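Local coordinates for protein Lys-gingipain W83 (Porphyromonas gingivalis, PDB 3KM5) that cleaves proteins after lysine as a secreted cysteine protease, the part here being its K2 cleaved adhesin domain, a calcium-binding jelly roll of a haemolytic adhesin region, at residues 7-12 and 170-175; 25-30 and 65-70; 35-40 and 49-54; 79-84 and 144-149; 96-101 and 157-162. All coordinates share one frame; numbering follows the deposited sequence. Where two conformers were deposited one is given.

Interaction 1. Residues 7-12 and 170-175. With CA (calcium ion), chain D; SO4 (sulfate ion), chain E.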
# COMPACT_ATOMS: atom_id res chain seq x y z
N GLU A 7 2.29 -9.43 -7.67
CA GLU A 7 0.99 -8.78 -7.64
C GLU A 7 1.06 -7.43 -8.32
O GLU A 7 1.82 -6.56 -7.90
CB GLU A 7 0.48 -8.61 -6.21
CG GLU A 7 -0.83 -7.84 -6.11
CD GLU A 7 -1.95 -8.52 -6.86
OE1 GLU A 7 -2.41 -9.58 -6.38
OE2 GLU A 7 -2.35 -8.02 -7.93
N THR A 8 0.34 -7.29 -9.44
CA THR A 8 0.37 -6.06 -10.23
C THR A 8 -0.86 -5.22 -10.00
O THR A 8 -0.90 -4.09 -10.48
CB THR A 8 0.44 -6.36 -11.73
OG1 THR A 8 -0.77 -7.01 -12.14
CG2 THR A 8 1.68 -7.19 -12.03
N PHE A 9 -1.88 -5.79 -9.37
CA PHE A 9 -3.20 -5.17 -9.23
C PHE A 9 -3.96 -4.96 -10.52
O PHE A 9 -5.05 -4.42 -10.49
CB PHE A 9 -3.14 -3.88 -8.40
CG PHE A 9 -2.57 -4.12 -7.02
CD1 PHE A 9 -3.28 -4.88 -6.11
CD2 PHE A 9 -1.27 -3.73 -6.72
CE1 PHE A 9 -2.74 -5.21 -4.87
CE2 PHE A 9 -0.74 -4.05 -5.47
CZ PHE A 9 -1.46 -4.78 -4.55
N GLU A 10 -3.43 -5.47 -11.63
CA GLU A 10 -4.08 -5.25 -12.91
C GLU A 10 -5.38 -6.05 -13.02
O GLU A 10 -6.31 -5.58 -13.71
CB GLU A 10 -3.13 -5.56 -14.06
CG GLU A 10 -1.87 -4.71 -14.01
CD GLU A 10 -2.14 -3.23 -13.99
OE1 GLU A 10 -2.87 -2.71 -14.87
OE2 GLU A 10 -1.58 -2.53 -13.09
N SER A 11 -5.46 -7.18 -12.32
CA SER A 11 -6.71 -7.97 -12.25
C SER A 11 -7.74 -7.48 -11.22
O SER A 11 -8.83 -8.07 -11.10
CB SER A 11 -6.41 -9.44 -11.99
OG SER A 11 -6.11 -9.65 -10.62
N SER A 12 -7.41 -6.42 -10.48
CA SER A 12 -8.36 -5.84 -9.54
C SER A 12 -9.07 -4.66 -10.19
O SER A 12 -8.73 -4.24 -11.29
CB SER A 12 -7.62 -5.34 -8.29
OG SER A 12 -7.11 -6.44 -7.57
N LEU A 170 0.85 4.44 -1.91
CA LEU A 170 0.47 3.51 -2.97
C LEU A 170 1.48 2.36 -3.00
O LEU A 170 2.68 2.61 -2.77
CB LEU A 170 0.52 4.19 -4.33
CG LEU A 170 -0.17 5.54 -4.43
CD1 LEU A 170 -0.02 6.14 -5.83
CD2 LEU A 170 -1.63 5.42 -4.04
N LEU A 171 1.05 1.15 -3.39
CA LEU A 171 1.94 0.02 -3.63
C LEU A 171 1.65 -0.55 -4.99
O LEU A 171 0.52 -0.53 -5.44
CB LEU A 171 1.79 -1.10 -2.59
CG LEU A 171 1.89 -0.68 -1.14
CD1 LEU A 171 1.43 -1.79 -0.20
CD2 LEU A 171 3.33 -0.31 -0.80
N ASP A 172 2.69 -1.08 -5.62
CA ASP A 172 2.50 -1.79 -6.89
C ASP A 172 3.65 -2.78 -7.07
O ASP A 172 4.68 -2.68 -6.45
CB ASP A 172 2.43 -0.75 -8.01
CG ASP A 172 1.77 -1.27 -9.29
OD1 ASP A 172 1.24 -2.39 -9.29
OD2 ASP A 172 1.74 -0.48 -10.26
N ASP A 173 3.41 -3.76 -7.94
CA ASP A 173 4.44 -4.69 -8.38
C ASP A 173 5.13 -5.37 -7.19
O ASP A 173 6.36 -5.37 -7.03
CB ASP A 173 5.43 -4.00 -9.36
CG ASP A 173 4.80 -3.72 -10.70
OD1 ASP A 173 3.90 -4.49 -11.10
OD2 ASP A 173 5.10 -2.68 -11.33
N ILE A 174 4.30 -6.00 -6.38
CA ILE A 174 4.75 -6.70 -5.19
C ILE A 174 5.15 -8.15 -5.54
O ILE A 174 4.28 -9.00 -5.82
CB ILE A 174 3.64 -6.74 -4.09
CG1 ILE A 174 3.10 -5.33 -3.82
CG2 ILE A 174 4.17 -7.44 -2.85
CD1 ILE A 174 1.85 -5.35 -2.98
N GLN A 175 6.46 -8.40 -5.54
CA GLN A 175 7.04 -9.65 -6.05
C GLN A 175 7.46 -10.50 -4.88
O GLN A 175 8.20 -10.05 -4.02
CB GLN A 175 8.24 -9.36 -6.91
CG GLN A 175 8.92 -10.60 -7.44
CD GLN A 175 10.17 -10.29 -8.16
OE1 GLN A 175 10.20 -10.32 -9.39
NE2 GLN A 175 11.22 -9.97 -7.41
CA CA D . 0.10 -2.11 -11.48
S SO4 E . -2.82 -9.52 -10.82
O1 SO4 E . -3.00 -9.98 -12.21
O2 SO4 E . -3.15 -10.61 -9.87
O3 SO4 E . -3.68 -8.39 -10.61
O4 SO4 E . -1.42 -9.23 -10.53
O HOH W 1 1.86 -3.43 -12.33
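A calcium site and a short antiparallel pairing join residues 7-12, the end of the first strand and the loop after it, to residues 170-175 of the last strand of the jelly roll. Glu7 N donates to Ile174 O at 2.8 Å and Ile174 N returns a bond to Glu7 O. A G1 beta bulge places Asp173 and Ile174 opposite Glu7. Beyond it the chains part round the metal. Asp172, its CG anti to the backbone N (chi1 -160°), turns its carboxylate to the calcium and grips it with both oxygens, OD1 at 2.5 Å and OD2 at 2.6 Å. Thr8 O and Glu10 OE2 bind from the loop, and water 1, which donates to Asp173 OD1, adds a ligand; Gly48 and Asn51 complete the site. Asp173 OD2 is hydrogen-bonded to His47. Ile174 CD1 sits at the edge of the Phe9 ring, 3.7 Å from CZ, while Glu7 CG lies over one face, toward the rim. A sulfate, probably from the crystallisation liquor, accepts from Thr8 N through O4 and from Ser11 N through O3. In the sheet, strand 168-177 runs between strands 51-56 and 79-86, with Leu171 backbone-bonded to Val53 and Asp172 to Tyr83.

Interaction 2. Residues 25-30 and 65-70; sequences DADGDG and PDNYLI. With CA (calcium ion), chain C.
Asp25 holds CG anti to its own N (chi1 172°) and Asn67 holds CG anti to its carbonyl carbon (chi1 -58°), which lays the two side chains side by side, both pointing to one calcium ion. Asp25 OD1 binds the metal at 2.3 Å and Asn67 OD1 at 2.4 Å, the carboxylate and amide planes being 59° apart. The Asp27 carboxylate reaches the ion with both oxygens, OD1 at 2.4 Å and OD2 more loosely at 2.8 Å. Asp29 OD1 and water 2 add further ligands; Gln31 O completes the shell. This is a DxDxDG-type calcium loop, following strand 22-25 and joined to the start of strand 66-70 in the five-stranded sheet. The same Asp27 OD1 accepts from Asp66 N at 2.8 Å, the donor standing well above the carboxylate plane. Asp27 OD2 takes Asp29 N in an Asx turn, and Asp25 OD2 takes Gly30 N. The backbone join is slighter, Ala26 N to Asp66 O being a weak bond. Ala26 CB touches the edge of the Tyr68 ring at CE2, 3.8 Å away. Asn67 ND2 is held by Ser55 OG, consistent with fixing which end of the amide faces the metal. Three carboxylates converge here, with Asp25 OD1 only 3.2 Å from Asp27 OD1; the divalent ion presumably offsets their mutual repulsion, so the loop's shape probably depends on bound calcium.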
# COMPACT_ATOMS: atom_id res chain seq x y z
N ASP A 25 -9.67 -2.93 8.41
CA ASP A 25 -9.79 -1.52 8.81
C ASP A 25 -9.66 -1.45 10.33
O ASP A 25 -10.68 -1.36 11.01
CB ASP A 25 -11.17 -1.02 8.37
CG ASP A 25 -11.50 0.36 8.89
OD1 ASP A 25 -10.57 1.16 9.12
OD2 ASP A 25 -12.70 0.64 9.08
N ALA A 26 -8.46 -1.62 10.88
CA ALA A 26 -8.34 -1.82 12.31
C ALA A 26 -8.67 -0.57 13.11
O ALA A 26 -9.17 -0.71 14.24
CB ALA A 26 -6.93 -2.33 12.62
N ASP A 27 -8.46 0.63 12.57
CA ASP A 27 -8.84 1.84 13.32
C ASP A 27 -10.35 2.03 13.33
O ASP A 27 -10.88 2.75 14.19
CB ASP A 27 -8.19 3.07 12.72
CG ASP A 27 -8.49 3.20 11.26
OD1 ASP A 27 -7.95 2.40 10.45
OD2 ASP A 27 -9.32 4.02 10.91
N GLY A 28 -11.07 1.44 12.36
CA GLY A 28 -12.53 1.49 12.36
C GLY A 28 -13.20 2.66 11.70
O GLY A 28 -14.39 2.88 11.93
N ASP A 29 -12.51 3.43 10.86
CA ASP A 29 -13.10 4.60 10.21
C ASP A 29 -13.77 4.33 8.83
O ASP A 29 -14.16 5.24 8.13
CB ASP A 29 -12.09 5.75 10.03
CG ASP A 29 -11.01 5.45 9.02
OD1 ASP A 29 -11.00 4.32 8.45
OD2 ASP A 29 -10.17 6.33 8.78
N GLY A 30 -13.91 3.06 8.43
CA GLY A 30 -14.59 2.76 7.16
C GLY A 30 -13.79 3.13 5.92
O GLY A 30 -14.32 3.19 4.82
N PRO A 65 -5.09 6.38 10.03
CA PRO A 65 -5.27 4.99 9.63
C PRO A 65 -4.57 3.94 10.49
O PRO A 65 -3.56 4.20 11.14
CB PRO A 65 -4.63 4.96 8.23
CG PRO A 65 -3.63 6.08 8.26
CD PRO A 65 -4.35 7.13 9.01
N ASP A 66 -5.15 2.76 10.49
CA ASP A 66 -4.48 1.52 10.88
C ASP A 66 -5.05 0.41 10.01
O ASP A 66 -5.95 -0.34 10.41
CB ASP A 66 -4.62 1.25 12.39
CG ASP A 66 -3.76 0.06 12.85
OD1 ASP A 66 -3.04 -0.49 12.02
OD2 ASP A 66 -3.88 -0.39 14.01
N ASN A 67 -4.56 0.40 8.77
CA ASN A 67 -5.15 -0.39 7.71
C ASN A 67 -4.19 -1.49 7.30
O ASN A 67 -3.02 -1.24 6.97
CB ASN A 67 -5.43 0.48 6.47
CG ASN A 67 -6.34 1.65 6.73
OD1 ASN A 67 -7.20 1.59 7.60
ND2 ASN A 67 -6.21 2.69 5.91
N TYR A 68 -4.66 -2.74 7.32
CA TYR A 68 -3.87 -3.91 6.89
C TYR A 68 -4.30 -4.42 5.52
O TYR A 68 -5.47 -4.63 5.26
CB TYR A 68 -4.02 -5.06 7.90
CG TYR A 68 -3.49 -4.87 9.31
CD1 TYR A 68 -2.42 -5.65 9.78
CD2 TYR A 68 -4.11 -4.03 10.17
CE1 TYR A 68 -1.97 -5.54 11.07
CE2 TYR A 68 -3.65 -3.91 11.49
CZ TYR A 68 -2.59 -4.67 11.91
OH TYR A 68 -2.18 -4.52 13.24
N LEU A 69 -3.30 -4.69 4.73
CA LEU A 69 -3.45 -5.36 3.43
C LEU A 69 -2.71 -6.69 3.54
O LEU A 69 -1.48 -6.70 3.71
CB LEU A 69 -2.85 -4.48 2.33
CG LEU A 69 -2.79 -5.11 0.93
CD1 LEU A 69 -4.17 -5.28 0.41
CD2 LEU A 69 -2.03 -4.20 0.04
N ILE A 70 -3.43 -7.80 3.43
CA ILE A 70 -2.92 -9.13 3.74
C ILE A 70 -2.94 -10.07 2.53
O ILE A 70 -3.97 -10.25 1.86
CB ILE A 70 -3.74 -9.76 4.90
CG1 ILE A 70 -3.71 -8.84 6.12
CG2 ILE A 70 -3.23 -11.15 5.31
CD1 ILE A 70 -4.70 -9.21 7.27
CA CA C . -9.15 2.79 8.38
O HOH W 2 -8.04 4.92 7.91

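Interaction 3. Residues 35-40 and 49-54; sequences CLSSGQ and GSNVVS. With CA (calcium ion), chain D.
A tight fit stands out where Leu36 meets Ser54: CD1 of the leucine lies just 3.3 Å from CB of the serine, closer than carbons usually pack. The serine hydroxyl also lies against the leucine branch, and its own hydrogen-bond partner is Leu34 O. Leu36 CB further touches Val52 CG2. Between the chains Leu36 N bonds to Val52 O at 3.0 Å and Val52 N to Leu36 O at 2.9 Å, the second nearly straight. Ser38 N then meets Ser50 O at 2.8 Å, carrying the pairing into the loop. On the other face Asn51 lies against Cys35, with ND2 3.7 Å from SG, and that amide nitrogen donates to Phe9 O. Ser37 OG, anti to the backbone N (chi1 175°), accepts from Gly39 N in an ST turn. Water 3 links Ser38 OG to Gly49 O. The arrangement is a beta hairpin with a long connecting loop in the jelly-roll sheet, its second strand starting at a calcium ligand, Asn51 O, 2.4 Å from the ion.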
# COMPACT_ATOMS: atom_id res chain seq x y z
N CYS A 35 -7.93 -0.72 -4.47
CA CYS A 35 -7.33 -0.62 -5.79
C CYS A 35 -7.76 0.69 -6.43
O CYS A 35 -8.91 1.08 -6.30
CB CYS A 35 -7.80 -1.79 -6.64
SG CYS A 35 -7.38 -1.70 -8.41
N LEU A 36 -6.81 1.38 -7.04
CA LEU A 36 -7.07 2.58 -7.85
C LEU A 36 -6.55 2.36 -9.27
O LEU A 36 -5.50 1.73 -9.45
CB LEU A 36 -6.36 3.80 -7.31
CG LEU A 36 -6.62 4.16 -5.85
CD1 LEU A 36 -5.77 5.38 -5.47
CD2 LEU A 36 -8.12 4.35 -5.53
N SER A 37 -7.29 2.87 -10.26
CA SER A 37 -6.85 2.85 -11.65
C SER A 37 -6.57 4.25 -12.20
O SER A 37 -7.36 5.18 -11.97
CB SER A 37 -7.92 2.22 -12.54
OG SER A 37 -7.51 2.32 -13.89
N SER A 38 -5.47 4.39 -12.91
CA SER A 38 -5.13 5.63 -13.60
C SER A 38 -6.14 6.01 -14.68
O SER A 38 -6.19 7.16 -15.11
CB SER A 38 -3.73 5.53 -14.24
OG SER A 38 -3.73 4.48 -15.19
N GLY A 39 -6.92 5.03 -15.14
CA GLY A 39 -8.02 5.31 -16.09
C GLY A 39 -9.23 5.95 -15.42
O GLY A 39 -10.16 6.38 -16.11
N GLN A 40 -9.25 6.02 -14.09
CA GLN A 40 -10.34 6.65 -13.34
C GLN A 40 -9.93 7.93 -12.60
O GLN A 40 -10.76 8.81 -12.37
CB GLN A 40 -10.97 5.67 -12.34
CG GLN A 40 -11.72 4.52 -13.01
CD GLN A 40 -12.85 4.98 -13.91
OE1 GLN A 40 -12.91 4.60 -15.08
NE2 GLN A 40 -13.73 5.81 -13.37
N GLY A 49 1.43 -0.89 -15.59
CA GLY A 49 0.04 -0.95 -16.01
C GLY A 49 -0.77 0.25 -15.57
O GLY A 49 -0.22 1.36 -15.53
N SER A 50 -2.06 0.04 -15.26
CA SER A 50 -2.92 1.14 -14.86
C SER A 50 -3.27 1.15 -13.38
O SER A 50 -3.71 2.18 -12.85
CB SER A 50 -4.22 1.17 -15.67
OG SER A 50 -5.07 0.08 -15.37
N ASN A 51 -3.05 0.02 -12.70
CA ASN A 51 -3.57 -0.14 -11.33
C ASN A 51 -2.53 -0.18 -10.21
O ASN A 51 -1.44 -0.70 -10.35
CB ASN A 51 -4.39 -1.43 -11.26
CG ASN A 51 -5.72 -1.35 -12.05
OD1 ASN A 51 -5.99 -0.36 -12.70
ND2 ASN A 51 -6.52 -2.37 -11.96
N VAL A 52 -2.93 0.38 -9.09
CA VAL A 52 -2.15 0.26 -7.83
C VAL A 52 -3.08 -0.14 -6.70
O VAL A 52 -4.28 -0.23 -6.90
CB VAL A 52 -1.49 1.62 -7.47
CG1 VAL A 52 -0.63 2.12 -8.67
CG2 VAL A 52 -2.59 2.63 -7.10
N VAL A 53 -2.54 -0.34 -5.50
CA VAL A 53 -3.37 -0.36 -4.28
C VAL A 53 -3.00 0.89 -3.43
O VAL A 53 -1.85 1.36 -3.48
CB VAL A 53 -3.23 -1.69 -3.52
CG1 VAL A 53 -1.87 -1.79 -2.80
CG2 VAL A 53 -4.43 -1.95 -2.58
N SER A 54 -3.95 1.40 -2.65
CA SER A 54 -3.79 2.71 -1.99
C SER A 54 -4.39 2.66 -0.61
O SER A 54 -5.34 1.94 -0.36
CB SER A 54 -4.55 3.78 -2.80
OG SER A 54 -5.96 3.58 -2.71
CA CA D . 0.10 -2.11 -11.48
O HOH W 3 -0.77 4.18 -15.03
O HOH W 1 1.86 -3.43 -12.33

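Interaction 4. Residues 79-84 and 144-149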
# COMPACT_ATOMS: atom_id res chain seq x y z
N LYS A 79 11.45 -13.64 0.28
CA LYS A 79 11.72 -12.23 -0.00
C LYS A 79 10.43 -11.62 -0.54
O LYS A 79 9.70 -12.28 -1.28
CB LYS A 79 12.84 -12.04 -1.03
CG LYS A 79 13.61 -10.73 -0.88
CD LYS A 79 14.61 -10.78 0.29
CE LYS A 79 15.97 -11.26 -0.14
NZ LYS A 79 16.86 -11.71 1.00
N VAL A 80 10.13 -10.37 -0.16
CA VAL A 80 9.14 -9.57 -0.88
C VAL A 80 9.82 -8.27 -1.37
O VAL A 80 10.55 -7.62 -0.62
CB VAL A 80 7.85 -9.32 -0.02
CG1 VAL A 80 8.15 -8.51 1.30
CG2 VAL A 80 6.76 -8.65 -0.87
N LYS A 81 9.67 -7.97 -2.65
CA LYS A 81 10.18 -6.76 -3.23
C LYS A 81 8.97 -6.00 -3.77
O LYS A 81 8.07 -6.61 -4.38
CB LYS A 81 11.19 -7.09 -4.34
CG LYS A 81 11.77 -5.85 -5.00
CD LYS A 81 11.14 -5.55 -6.29
CE LYS A 81 11.70 -6.44 -7.34
NZ LYS A 81 11.32 -5.96 -8.69
N TYR A 82 8.94 -4.69 -3.64
CA TYR A 82 7.77 -3.93 -4.04
C TYR A 82 8.21 -2.49 -4.30
O TYR A 82 9.35 -2.11 -4.00
CB TYR A 82 6.66 -3.96 -2.97
CG TYR A 82 7.13 -3.44 -1.63
CD1 TYR A 82 6.94 -2.11 -1.27
CD2 TYR A 82 7.85 -4.24 -0.74
CE1 TYR A 82 7.40 -1.60 -0.04
CE2 TYR A 82 8.31 -3.75 0.48
CZ TYR A 82 8.08 -2.44 0.82
OH TYR A 82 8.58 -2.00 2.03
N TYR A 83 7.29 -1.73 -4.86
CA TYR A 83 7.46 -0.30 -5.09
C TYR A 83 6.34 0.45 -4.40
O TYR A 83 5.20 0.04 -4.46
CB TYR A 83 7.49 0.02 -6.60
CG TYR A 83 8.54 -0.75 -7.35
CD1 TYR A 83 9.78 -0.21 -7.64
CD2 TYR A 83 8.27 -2.05 -7.78
CE1 TYR A 83 10.76 -0.98 -8.35
CE2 TYR A 83 9.21 -2.79 -8.44
CZ TYR A 83 10.44 -2.27 -8.74
OH TYR A 83 11.39 -3.05 -9.40
N TYR A 84 6.69 1.55 -3.73
CA TYR A 84 5.71 2.44 -3.14
C TYR A 84 5.87 3.85 -3.65
O TYR A 84 6.92 4.25 -4.14
CB TYR A 84 5.80 2.40 -1.61
CG TYR A 84 6.91 3.18 -0.96
CD1 TYR A 84 6.80 4.54 -0.72
CD2 TYR A 84 8.08 2.55 -0.58
CE1 TYR A 84 7.81 5.25 -0.12
CE2 TYR A 84 9.08 3.25 0.07
CZ TYR A 84 8.96 4.58 0.26
OH TYR A 84 9.98 5.26 0.90
N GLU A 144 11.80 1.56 -4.62
CA GLU A 144 11.94 0.12 -4.48
C GLU A 144 12.34 -0.26 -3.05
O GLU A 144 13.18 0.40 -2.44
CB GLU A 144 12.98 -0.42 -5.47
CG GLU A 144 13.07 -1.96 -5.47
CD GLU A 144 14.03 -2.55 -6.48
OE1 GLU A 144 14.69 -1.82 -7.24
OE2 GLU A 144 14.13 -3.80 -6.49
N ARG A 145 11.78 -1.35 -2.56
CA ARG A 145 12.19 -1.98 -1.31
C ARG A 145 12.25 -3.47 -1.45
O ARG A 145 11.46 -4.01 -2.20
CB ARG A 145 11.18 -1.64 -0.20
CG ARG A 145 11.15 -0.18 0.21
CD ARG A 145 12.40 0.25 0.95
NE ARG A 145 12.42 1.66 1.32
CZ ARG A 145 13.14 2.61 0.72
NH1 ARG A 145 13.86 2.38 -0.37
NH2 ARG A 145 13.10 3.85 1.18
N THR A 146 13.19 -4.11 -0.76
CA THR A 146 13.33 -5.56 -0.73
C THR A 146 13.48 -5.95 0.74
O THR A 146 14.42 -5.51 1.42
CB THR A 146 14.58 -5.99 -1.56
OG1 THR A 146 14.45 -5.55 -2.91
CG2 THR A 146 14.75 -7.49 -1.56
N VAL A 147 12.55 -6.79 1.21
CA VAL A 147 12.44 -7.11 2.62
C VAL A 147 12.57 -8.62 2.80
O VAL A 147 11.90 -9.41 2.13
CB VAL A 147 11.10 -6.63 3.16
CG1 VAL A 147 10.87 -7.10 4.60
CG2 VAL A 147 11.07 -5.11 3.09
N ASP A 148 13.47 -9.01 3.69
CA ASP A 148 13.70 -10.41 4.01
C ASP A 148 12.49 -10.96 4.80
O ASP A 148 12.00 -10.31 5.70
CB ASP A 148 14.94 -10.56 4.92
CG ASP A 148 16.24 -10.11 4.29
OD1 ASP A 148 16.33 -9.91 3.07
OD2 ASP A 148 17.22 -10.02 5.07
N LEU A 149 12.02 -12.17 4.44
CA LEU A 149 10.91 -12.80 5.16
C LEU A 149 11.42 -13.95 6.03
O LEU A 149 12.14 -14.82 5.52
CB LEU A 149 9.84 -13.28 4.19
CG LEU A 149 9.29 -12.22 3.24
CD1 LEU A 149 8.37 -12.87 2.22
CD2 LEU A 149 8.57 -11.17 4.01
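Val80 pairs with Val147, and Tyr82 with Arg145, through four backbone hydrogen bonds, so each N-H and C=O of these residues is used between strands 79-86 and 143-148, antiparallel neighbours in the six-stranded sheet of the jelly roll; strand 79-86 also pairs with strand 168-177. At one end Lys79 NZ forms a salt bridge with Asp148 OD1, 2.8 Å long; the lysine chain is bent at chi2 and chi3 (77° and 90°), and the ammonium comes from above the carboxylate plane. Lys81 NZ donates instead to Tyr83 OH at 3.0 Å, leaving Glu144 OE2 beyond salt-bridge range at 4.2 Å from that NZ. Arg145 NH1 donates to Glu144 O at 2.9 Å. Arg145 CB lies over the face of Tyr82 in a CH-pi contact, 3.8 Å from the centroid, and NE sits at the edge of the Tyr84 ring. Tyr82 OH is engaged by Tyr95 OH. On the sheet face that carries Tyr82, Val80 CG1 touches Leu149 CD2. Lys79, Lys81, Glu144, Thr146 and Asp148 thus lie on a polar face; the other is mostly apolar but shared by Arg145, whose NE forms a salt bridge with Glu115 and whose stem lies on Tyr82.

Interaction 5. Residues 96-101 and 157-162; sequences AVMISK and AFRHYN
At the Tyr161 ring, Ala96 CB of the partner strand approaches CE2 at 4.0 Å, while Asn162 CB and Arg159 NE lie over opposite faces, each toward the rim, the NE 3.5 Å above the ring plane; conversely, Tyr161 CD1 lies over the centre of the Arg159 guanidinium. These residues belong to antiparallel strands 95-100 and 155-161 in the five-stranded sheet of the jelly roll. Ala96 exchanges two backbone hydrogen bonds with Arg159, and Met98 two with Ala157. Arg159 is extended from CG to NE and its NE forms a salt bridge with Asp66 of the adjacent strand 66-70, while Tyr161 OH bonds to Glu114. On the opposite face of the sheet Val97 and Phe158 run side by side, CG2 of the valine 3.7 Å from CE1 of the ring, and Phe158 meets Tyr82 of the other sheet edge-to-face. In Met98, chi1 (-47°) and an extended chi2 (-176°) carry SD across the arginine chain to 3.7 Å from Arg159 CD, and the bend at chi3 turns CE to NH1.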
# COMPACT_ATOMS: atom_id res chain seq x y z
N ALA A 96 4.37 -0.36 7.73
CA ALA A 96 5.12 -1.55 8.07
C ALA A 96 4.85 -2.68 7.08
O ALA A 96 3.77 -2.80 6.61
CB ALA A 96 4.79 -2.03 9.49
N VAL A 97 5.83 -3.55 6.90
CA VAL A 97 5.64 -4.87 6.29
C VAL A 97 5.69 -5.83 7.49
O VAL A 97 6.60 -5.74 8.36
CB VAL A 97 6.76 -5.21 5.28
CG1 VAL A 97 6.63 -6.60 4.70
CG2 VAL A 97 6.80 -4.17 4.15
N MET A 98 4.70 -6.72 7.58
CA MET A 98 4.59 -7.67 8.67
C MET A 98 4.41 -9.05 8.14
O MET A 98 3.99 -9.27 7.01
CB MET A 98 3.38 -7.30 9.52
CG MET A 98 3.33 -5.80 9.87
SD MET A 98 1.97 -5.42 10.98
CE MET A 98 2.54 -6.08 12.53
N ILE A 99 4.71 -10.04 9.00
CA ILE A 99 4.45 -11.41 8.65
C ILE A 99 3.66 -12.15 9.73
O ILE A 99 3.81 -11.87 10.94
CB ILE A 99 5.76 -12.19 8.32
CG1 ILE A 99 6.61 -12.41 9.59
CG2 ILE A 99 6.53 -11.50 7.16
CD1 ILE A 99 6.36 -13.77 10.35
N SER A 100 2.85 -13.10 9.27
CA SER A 100 2.22 -14.08 10.15
C SER A 100 2.65 -15.45 9.71
O SER A 100 2.89 -15.70 8.52
CB SER A 100 0.70 -13.97 10.04
OG SER A 100 0.08 -15.12 10.64
N LYS A 101 2.78 -16.35 10.69
CA LYS A 101 3.15 -17.75 10.47
C LYS A 101 1.92 -18.65 10.67
O LYS A 101 2.02 -19.88 10.54
CB LYS A 101 4.26 -18.17 11.44
CG LYS A 101 5.51 -17.33 11.34
CD LYS A 101 6.54 -17.76 12.39
CE LYS A 101 7.84 -17.03 12.20
NZ LYS A 101 8.80 -17.40 13.28
N ALA A 157 1.70 -8.86 5.31
CA ALA A 157 0.79 -7.74 5.41
C ALA A 157 1.54 -6.43 5.24
O ALA A 157 2.69 -6.30 5.68
CB ALA A 157 0.10 -7.73 6.79
N PHE A 158 0.89 -5.46 4.62
CA PHE A 158 1.34 -4.07 4.60
C PHE A 158 0.36 -3.29 5.46
O PHE A 158 -0.88 -3.38 5.29
CB PHE A 158 1.34 -3.52 3.16
CG PHE A 158 2.31 -4.19 2.29
CD1 PHE A 158 3.56 -3.62 2.07
CD2 PHE A 158 1.99 -5.37 1.65
CE1 PHE A 158 4.50 -4.25 1.26
CE2 PHE A 158 2.91 -6.00 0.83
CZ PHE A 158 4.18 -5.42 0.62
N ARG A 159 0.90 -2.53 6.41
CA ARG A 159 0.10 -1.86 7.43
C ARG A 159 0.39 -0.38 7.36
O ARG A 159 1.52 0.03 7.62
CB ARG A 159 0.42 -2.41 8.82
CG ARG A 159 -0.46 -1.84 9.92
CD ARG A 159 0.06 -2.32 11.24
NE ARG A 159 -0.66 -1.79 12.39
CZ ARG A 159 -0.31 -1.95 13.66
NH1 ARG A 159 0.79 -2.64 13.97
NH2 ARG A 159 -1.06 -1.43 14.61
N HIS A 160 -0.59 0.42 6.97
CA HIS A 160 -0.48 1.87 6.95
C HIS A 160 -1.00 2.35 8.30
O HIS A 160 -2.19 2.18 8.62
CB HIS A 160 -1.31 2.44 5.77
CG HIS A 160 -1.29 3.93 5.61
ND1 HIS A 160 -2.32 4.60 5.00
CD2 HIS A 160 -0.35 4.87 5.92
CE1 HIS A 160 -2.00 5.87 4.88
NE2 HIS A 160 -0.82 6.07 5.45
N TYR A 161 -0.12 2.93 9.11
CA TYR A 161 -0.48 3.25 10.47
C TYR A 161 0.50 4.23 11.05
O TYR A 161 1.49 4.56 10.43
CB TYR A 161 -0.56 1.98 11.32
CG TYR A 161 0.73 1.46 11.93
CD1 TYR A 161 0.82 1.29 13.30
CD2 TYR A 161 1.83 1.13 11.15
CE1 TYR A 161 1.97 0.84 13.88
CE2 TYR A 161 2.96 0.66 11.73
CZ TYR A 161 3.04 0.52 13.09
OH TYR A 161 4.19 0.04 13.72
N ASN A 162 0.20 4.70 12.27
CA ASN A 162 1.14 5.57 13.00
C ASN A 162 1.44 6.86 12.24
O ASN A 162 2.58 7.33 12.25
CB ASN A 162 2.45 4.82 13.36
CG ASN A 162 2.40 4.15 14.69
OD1 ASN A 162 1.33 3.97 15.30
ND2 ASN A 162 3.58 3.77 15.18

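In the fold
From the N terminus, interaction 1 opens first and closes last: its 7-12 loop meets the final strand, so the other four contacts all fall within its span. Interaction 2 opens next, at 25-30, and interaction 3 opens and closes before the chain reaches 65-70. Interactions 4 and 5 follow and cross, their segments alternating along the chain. Interactions 1, 3 and 4 tie together the six-stranded sheet, with strand 168-177 joining the other two; interactions 1 and 3 also share a calcium ion. Interactions 2 and 5 belong to the five-stranded sheet, linked by Asp66 and Arg159. Leu171, Ile174 and Tyr82 packing on Phe158 joins the two sheets.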